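Local structure of hypoxanthine phosphoribosyltransferase (Bacillus anthracis, 4QYI) at residues 36-41 with 56-61. The protein probably catalyses the transfer of a phosphoribosyl group from phosphoribosyl pyrophosphate to hypoxanthine or guanine, a step of purine salvage. Sequence-based numbering, arbitrary orientation.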
# COMPACT_ATOMS: atom_id res chain seq x y z
N GLU A 36 17.88 10.58 12.34
CA GLU A 36 17.28 11.36 11.26
C GLU A 36 15.93 10.86 10.78
O GLU A 36 15.58 9.71 10.96
CB GLU A 36 18.21 11.42 10.04
CG GLU A 36 19.60 11.93 10.40
CD GLU A 36 20.44 12.30 9.20
OE1 GLU A 36 21.63 11.98 9.24
OE2 GLU A 36 19.92 12.91 8.23
N GLU A 37 15.19 11.78 10.17
CA GLU A 37 13.89 11.49 9.56
C GLU A 37 14.17 10.79 8.22
O GLU A 37 15.24 10.98 7.65
CB GLU A 37 13.13 12.78 9.29
CG GLU A 37 12.94 13.62 10.55
CD GLU A 37 12.23 14.93 10.26
OE1 GLU A 37 11.55 15.03 9.21
OE2 GLU A 37 12.34 15.86 11.09
N ILE A 38 13.22 9.99 7.75
CA ILE A 38 13.36 9.28 6.50
C ILE A 38 12.10 9.40 5.67
O ILE A 38 11.01 9.44 6.21
CB ILE A 38 13.57 7.77 6.74
CG1 ILE A 38 14.83 7.54 7.58
CG2 ILE A 38 13.70 7.02 5.43
CD1 ILE A 38 14.94 6.11 8.08
N VAL A 39 12.27 9.47 4.35
CA VAL A 39 11.15 9.46 3.43
C VAL A 39 11.23 8.11 2.71
O VAL A 39 12.26 7.76 2.13
CB VAL A 39 11.20 10.58 2.38
CG1 VAL A 39 10.06 10.42 1.36
CG2 VAL A 39 11.14 11.95 3.05
N VAL A 40 10.15 7.35 2.79
CA VAL A 40 10.07 6.06 2.12
C VAL A 40 9.17 6.23 0.90
O VAL A 40 8.06 6.73 1.00
CB VAL A 40 9.51 4.97 3.04
CG1 VAL A 40 9.22 3.70 2.25
CG2 VAL A 40 10.50 4.66 4.14
N ILE A 41 9.69 5.87 -0.27
CA ILE A 41 8.91 5.94 -1.48
C ILE A 41 8.76 4.54 -2.02
O ILE A 41 9.72 3.92 -2.50
CB ILE A 41 9.55 6.84 -2.55
CG1 ILE A 41 9.66 8.27 -2.04
CG2 ILE A 41 8.70 6.83 -3.82
CD1 ILE A 41 10.45 9.14 -2.97
N ARG A 56 6.63 -0.28 9.72
CA ARG A 56 6.15 -0.50 11.08
C ARG A 56 7.24 -0.97 12.05
O ARG A 56 7.04 -0.96 13.25
CB ARG A 56 4.94 -1.43 11.09
CG ARG A 56 3.68 -0.71 10.65
CD ARG A 56 2.46 -1.59 10.73
NE ARG A 56 2.45 -2.54 9.63
CZ ARG A 56 1.48 -3.42 9.41
NH1 ARG A 56 0.45 -3.52 10.25
NH2 ARG A 56 1.57 -4.22 8.35
N HIS A 57 8.39 -1.37 11.51
CA HIS A 57 9.54 -1.75 12.31
C HIS A 57 10.56 -0.64 12.38
O HIS A 57 11.51 -0.73 13.14
CB HIS A 57 10.20 -3.02 11.77
CG HIS A 57 9.40 -4.25 12.03
ND1 HIS A 57 8.76 -4.96 11.04
CD2 HIS A 57 9.08 -4.87 13.19
CE1 HIS A 57 8.10 -5.97 11.57
NE2 HIS A 57 8.28 -5.94 12.88
N ILE A 58 10.37 0.43 11.60
CA ILE A 58 11.31 1.55 11.63
C ILE A 58 10.82 2.55 12.66
O ILE A 58 9.71 3.08 12.56
CB ILE A 58 11.46 2.20 10.25
CG1 ILE A 58 12.10 1.20 9.29
CG2 ILE A 58 12.32 3.46 10.34
CD1 ILE A 58 12.06 1.64 7.83
N LYS A 59 11.67 2.86 13.62
CA LYS A 59 11.28 3.77 14.70
C LYS A 59 11.53 5.22 14.37
O LYS A 59 10.96 6.09 15.00
CB LYS A 59 11.89 3.42 16.08
CG LYS A 59 11.28 2.22 16.85
CD LYS A 59 11.95 0.88 16.55
CE LYS A 59 13.29 0.86 17.27
NZ LYS A 59 14.09 -0.33 16.89
N ASN A 60 12.41 5.50 13.40
CA ASN A 60 12.65 6.87 12.99
C ASN A 60 11.34 7.51 12.51
O ASN A 60 10.36 6.80 12.20
CB ASN A 60 13.60 6.94 11.79
CG ASN A 60 14.95 6.29 12.05
OD1 ASN A 60 15.02 5.11 12.36
ND2 ASN A 60 16.03 7.04 11.82
N ASP A 61 11.32 8.84 12.44
CA ASP A 61 10.17 9.56 11.87
C ASP A 61 10.16 9.21 10.40
O ASP A 61 11.09 9.55 9.68
CB ASP A 61 10.27 11.10 11.92
CG ASP A 61 9.78 11.67 13.24
OD1 ASP A 61 9.24 10.90 14.07
OD2 ASP A 61 9.92 12.90 13.44
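The backbones of 36-41 and 56-61 come closest at Glu-37 and Asp-61, whose CA atoms are 4.8 Å apart, and one main-chain hydrogen bond joins the two segments, from Ile-38 N to Asp-61 O at 2.9 Å. The same carbonyl oxygen also receives a CA-H...O contact from Glu-37 CA at 3.4 Å. A second hydrogen bond comes from a side chain: Asn-60 ND2 donates to Glu-36 O over 2.8 Å, almost straight at 173°. The oxygen lies in the amide plane of Asn-60 and the nitrogen in the carbonyl plane of Glu-36, which, with a weaker bond from the same nitrogen to Phe-33 O, would hold the amide in its rotation. CG of Asn-60 stands anti to its own carbonyl carbon (chi1 -58°), an orientation that carries the amide across to the main chain of Glu-36. Against this amide rests Ile-38, its CD1 4.0 Å from Asn-60 CG; the same methyl approaches Ile-58 CG2 more loosely, at 4.4 Å. On the outer side Glu-37 and Asp-61 run alongside each other in the same direction, touching through CG and CB respectively at 3.9 Å. Their carboxylates are turned 62° apart, with Glu-37 OE2 and Asp-61 OD2 4.5 Å from each other, an approach of like charges. Glu-36 OE2 is hydrogen-bonded to Asn-96 ND2. The contact marks the start of the parallel pairing between strands 38-43 and 62-71, which continues through backbone bonds of Ile-38 and Val-40 to Thr-63. It thus closes the beta-alpha-beta crossover made through helix 48-55 in the phosphoribosyltransferase core, while Ile-38 and Asn-60 also pack against Ile-29 and Glu-30 of helix 15-32.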